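Long-range contact in aromatic-ring-hydroxylating dioxygenase beta subunit (Catenulispora acidiphila, PDB 6VW4), which is of unknown function but binds a polyketide-type benzoisochromene acetic acid in an NTF2-like pocket, with dioxygenase activity possible but unproven: residues R76-T81 with T102-T107. Numbering follows the deposited sequence.
Sequences RRHMFT and TLVLTT. With SDN ([(3S)-9-hydroxy-1-methyl-10-oxo-4,10-dihydro-3H-benzo[g]isochromen-3-yl]acetic acid), chain C.
One face of the R76 guanidinium lies on V104, whose CG1 sits above the plane toward its rim, 3.8 Å from NH1; near the plane, at the edge, comes the ligand SDN, its carboxylate O1 accepting a weak but straight hydrogen bond from NH1 (3.3 Å, 168°). Bends at chi2 and chi3 (-131° and -53°) fold the arginine over V104 to meet that carboxylate. Cut back to an alanine, this position is likely to leave the SDN carboxylate without its cationic neighbour and V104 CG1 without the flat group that packs over it. The H78 ring has T102 CG2 at its edge, 4.1 Å from CD2, while V104 CG2 and the SDN ring system approach it obliquely; its ND1 is hydrogen-bonded to D26 OD1, on helix 8-26. F80 lies alongside T102, CE1 3.3 Å from OG1, a buried hydroxyl with no hydrogen-bonding partner in the model, and its CZ touches SDN C9. R76, H78, F80 and T102 line the ligand side of an antiparallel beta hairpin, strands 75-86 and 96-108, in the curved sheet of the NTF2-like fold. Four backbone hydrogen bonds join 76-81 to 102-107, R77 pairing with L105 and M79 with L103; L105 N to R77 O is the shortest at 2.8 Å. On the reverse face M79 CE meets L105 CD1, and other subunits pack here: L105 touches L103 of the second subunit, whose D142 forms a salt bridge with R77.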
ATOM      1  N   ARG A  76     -11.573   2.164 -12.215  1.00 32.75           N
ATOM      2  CA  ARG A  76     -11.235   2.551 -10.860  1.00 35.09           C
ATOM      3  C   ARG A  76     -10.394   1.471 -10.179  1.00 38.66           C
ATOM      4  O   ARG A  76     -10.468   0.289 -10.522  1.00 33.50           O
ATOM      5  CB  ARG A  76     -12.482   2.757 -10.025  1.00 39.87           C
ATOM      6  CG  ARG A  76     -13.649   3.367 -10.750  1.00 52.46           C
ATOM      7  CD  ARG A  76     -14.223   4.528  -9.937  1.00 62.69           C
ATOM      8  NE  ARG A  76     -14.539   4.154  -8.561  1.00 68.23           N
ATOM      9  CZ  ARG A  76     -14.773   5.027  -7.586  1.00 65.52           C
ATOM     10  NH1 ARG A  76     -14.724   6.326  -7.844  1.00 68.53           N
ATOM     11  NH2 ARG A  76     -15.045   4.602  -6.358  1.00 74.99           N
ATOM     12  N   ARG A  77      -9.587   1.906  -9.208  1.00 33.69           N
ATOM     13  CA  ARG A  77      -8.737   1.062  -8.382  1.00 35.62           C
ATOM     14  C   ARG A  77      -8.803   1.593  -6.963  1.00 34.87           C
ATOM     15  O   ARG A  77      -8.759   2.805  -6.762  1.00 34.75           O
ATOM     16  CB  ARG A  77      -7.273   1.071  -8.813  1.00 32.12           C
ATOM     17  CG  ARG A  77      -6.973   0.447 -10.151  1.00 35.22           C
ATOM     18  CD  ARG A  77      -7.384  -1.000 -10.216  1.00 42.46           C
ATOM     19  NE  ARG A  77      -7.294  -1.452 -11.588  1.00 40.62           N
ATOM     20  CZ  ARG A  77      -7.835  -2.569 -12.038  1.00 38.29           C
ATOM     21  NH1 ARG A  77      -8.493  -3.345 -11.214  1.00 39.02           N
ATOM     22  NH2 ARG A  77      -7.715  -2.897 -13.312  1.00 41.96           N
ATOM     23  N   HIS A  78      -8.920   0.701  -5.988  1.00 29.39           N
ATOM     24  CA  HIS A  78      -8.902   1.057  -4.579  1.00 29.55           C
ATOM     25  C   HIS A  78      -7.658   0.455  -3.967  1.00 32.36           C
ATOM     26  O   HIS A  78      -7.535  -0.777  -3.915  1.00 34.17           O
ATOM     27  CB  HIS A  78     -10.118   0.515  -3.836  1.00 27.10           C
ATOM     28  CG  HIS A  78     -11.387   1.150  -4.254  1.00 35.26           C
ATOM     29  ND1 HIS A  78     -12.022   0.824  -5.426  1.00 38.45           N
ATOM     30  CD2 HIS A  78     -12.134   2.113  -3.667  1.00 40.96           C
ATOM     31  CE1 HIS A  78     -13.103   1.573  -5.553  1.00 39.41           C
ATOM     32  NE2 HIS A  78     -13.204   2.348  -4.489  1.00 42.37           N
ATOM     33  N   MET A  79      -6.776   1.304  -3.454  1.00 31.43           N
ATOM     34  CA  MET A  79      -5.543   0.863  -2.816  1.00 37.02           C
ATOM     35  C   MET A  79      -5.639   1.006  -1.316  1.00 34.34           C
ATOM     36  O   MET A  79      -5.689   2.133  -0.798  1.00 28.50           O
ATOM     37  CB  MET A  79      -4.374   1.688  -3.334  1.00 31.68           C
ATOM     38  CG  MET A  79      -3.976   1.230  -4.682  1.00 42.32           C
ATOM     39  SD  MET A  79      -3.241   2.538  -5.649  1.00 53.77           S
ATOM     40  CE  MET A  79      -3.155   1.600  -7.212  1.00 47.34           C
ATOM     41  N   PHE A  80      -5.541  -0.120  -0.635  1.00 25.42           N
ATOM     42  CA  PHE A  80      -5.634  -0.138   0.803  1.00 32.13           C
ATOM     43  C   PHE A  80      -4.231  -0.107   1.386  1.00 27.73           C
ATOM     44  O   PHE A  80      -3.349  -0.816   0.904  1.00 30.10           O
ATOM     45  CB  PHE A  80      -6.372  -1.385   1.236  1.00 28.36           C
ATOM     46  CG  PHE A  80      -7.854  -1.378   0.970  1.00 36.93           C
ATOM     47  CD1 PHE A  80      -8.442  -0.415   0.184  1.00 33.63           C
ATOM     48  CD2 PHE A  80      -8.667  -2.394   1.507  1.00 36.22           C
ATOM     49  CE1 PHE A  80      -9.813  -0.425  -0.032  1.00 42.90           C
ATOM     50  CE2 PHE A  80     -10.027  -2.406   1.289  1.00 39.77           C
ATOM     51  CZ  PHE A  80     -10.601  -1.428   0.513  1.00 33.78           C
ATOM     52  N   THR A  81      -4.024   0.699   2.440  1.00 23.33           N
ATOM     53  CA  THR A  81      -2.783   0.598   3.220  1.00 25.17           C
ATOM     54  C   THR A  81      -3.077   0.848   4.702  1.00 28.34           C
ATOM     55  O   THR A  81      -4.185   1.243   5.072  1.00 26.62           O
ATOM     56  CB  THR A  81      -1.722   1.604   2.731  1.00 31.59           C
ATOM     57  OG1 THR A  81      -2.237   2.936   2.888  1.00 29.69           O
ATOM     58  CG2 THR A  81      -1.323   1.361   1.283  1.00 32.84           C
ATOM     59  N   THR A 102      -7.770   4.083   2.538  1.00 31.82           N
ATOM     60  CA  THR A 102      -8.031   3.819   1.136  1.00 36.03           C
ATOM     61  C   THR A 102      -7.611   5.025   0.319  1.00 35.91           C
ATOM     62  O   THR A 102      -7.839   6.163   0.730  1.00 35.24           O
ATOM     63  CB  THR A 102      -9.514   3.533   0.846  1.00 36.35           C
ATOM     64  OG1 THR A 102      -9.922   2.414   1.625  1.00 41.05           O
ATOM     65  CG2 THR A 102      -9.674   3.171  -0.628  1.00 38.43           C
ATOM     66  N   LEU A 103      -6.996   4.758  -0.828  1.00 33.41           N
ATOM     67  CA  LEU A 103      -6.783   5.730  -1.885  1.00 31.14           C
ATOM     68  C   LEU A 103      -7.496   5.286  -3.162  1.00 32.97           C
ATOM     69  O   LEU A 103      -7.198   4.214  -3.701  1.00 34.98           O
ATOM     70  CB  LEU A 103      -5.289   5.894  -2.156  1.00 32.07           C
ATOM     71  CG  LEU A 103      -4.968   6.992  -3.183  1.00 43.17           C
ATOM     72  CD1 LEU A 103      -5.381   8.342  -2.677  1.00 42.58           C
ATOM     73  CD2 LEU A 103      -3.488   7.005  -3.550  1.00 39.90           C
ATOM     74  N   VAL A 104      -8.392   6.125  -3.674  1.00 38.14           N
ATOM     75  CA  VAL A 104      -9.134   5.844  -4.899  1.00 32.33           C
ATOM     76  C   VAL A 104      -8.399   6.404  -6.108  1.00 31.08           C
ATOM     77  O   VAL A 104      -7.963   7.553  -6.122  1.00 35.09           O
ATOM     78  CB  VAL A 104     -10.556   6.422  -4.807  1.00 44.49           C
ATOM     79  CG1 VAL A 104     -11.379   5.999  -6.008  1.00 46.15           C
ATOM     80  CG2 VAL A 104     -11.199   5.981  -3.510  1.00 41.33           C
ATOM     81  N   LEU A 105      -8.253   5.579  -7.124  1.00 35.61           N
ATOM     82  CA  LEU A 105      -7.715   5.987  -8.413  1.00 29.09           C
ATOM     83  C   LEU A 105      -8.760   5.769  -9.498  1.00 40.85           C
ATOM     84  O   LEU A 105      -9.491   4.771  -9.482  1.00 37.60           O
ATOM     85  CB  LEU A 105      -6.480   5.217  -8.754  1.00 33.30           C
ATOM     86  CG  LEU A 105      -5.341   5.530  -7.796  1.00 51.39           C
ATOM     87  CD1 LEU A 105      -4.250   4.592  -8.138  1.00 58.59           C
ATOM     88  CD2 LEU A 105      -4.868   6.953  -7.922  1.00 55.71           C
ATOM     89  N   THR A 106      -8.847   6.716 -10.430  1.00 35.46           N
ATOM     90  CA  THR A 106      -9.788   6.616 -11.548  1.00 41.01           C
ATOM     91  C   THR A 106      -9.074   6.960 -12.847  1.00 37.41           C
ATOM     92  O   THR A 106      -8.578   8.077 -13.027  1.00 31.20           O
ATOM     93  CB  THR A 106     -10.994   7.535 -11.368  1.00 42.36           C
ATOM     94  OG1 THR A 106     -11.551   7.354 -10.072  1.00 36.87           O
ATOM     95  CG2 THR A 106     -12.083   7.202 -12.405  1.00 48.41           C
ATOM     96  N   THR A 107      -9.000   5.991 -13.725  1.00 35.53           N
ATOM     97  CA  THR A 107      -8.342   6.132 -15.006  1.00 39.19           C
ATOM     98  C   THR A 107      -9.403   6.312 -16.084  1.00 37.00           C
ATOM     99  O   THR A 107     -10.330   5.495 -16.207  1.00 38.91           O
ATOM    100  CB  THR A 107      -7.468   4.910 -15.302  1.00 45.45           C
ATOM    101  OG1 THR A 107      -6.397   4.889 -14.358  1.00 49.48           O
ATOM    102  CG2 THR A 107      -6.893   4.986 -16.725  1.00 42.60           C
TER
HETATM  103  O4  SDN C 201     -15.890  -0.408  -1.323  1.00 64.73           O
HETATM  104  C11 SDN C 201     -15.029   0.522  -0.737  1.00 57.36           C
HETATM  105  C12 SDN C 201     -15.081   1.878  -1.059  1.00 58.35           C
HETATM  106  C13 SDN C 201     -16.131   2.353  -2.089  1.00 66.94           C
HETATM  107  O5  SDN C 201     -16.871   1.573  -2.590  1.00 70.41           O
HETATM  108  C14 SDN C 201     -16.197   3.827  -2.446  1.00 81.79           C
HETATM  109  C15 SDN C 201     -17.258   4.318  -3.459  1.00 89.40           C
HETATM  110  O3  SDN C 201     -17.698   5.683  -3.294  1.00 88.46           O
HETATM  111  C16 SDN C 201     -17.959   3.390  -4.463  1.00 82.42           C
HETATM  112  C10 SDN C 201     -14.061   0.081   0.150  1.00 67.24           C
HETATM  113  C9  SDN C 201     -13.168   0.987   0.742  1.00 58.92           C
HETATM  114  C8  SDN C 201     -13.228   2.338   0.435  1.00 60.13           C
HETATM  115  C7  SDN C 201     -14.179   2.793  -0.473  1.00 70.66           C
HETATM  116  C6  SDN C 201     -14.232   4.315  -0.827  1.00 72.91           C
HETATM  117  C5  SDN C 201     -15.290   4.769  -1.831  1.00 78.70           C
HETATM  118  C4  SDN C 201     -15.374   6.192  -2.166  1.00 86.00           C
HETATM  119  C3  SDN C 201     -16.625   6.618  -2.918  1.00 86.87           C
HETATM  120  C2  SDN C 201     -15.986   7.046  -4.227  1.00 87.75           C
HETATM  121  C1  SDN C 201     -15.942   8.506  -4.630  1.00 88.97           C
HETATM  122  O2  SDN C 201     -16.383   9.379  -3.847  1.00 87.12           O
HETATM  123  O1  SDN C 201     -15.465   8.803  -5.763  1.00 98.21           O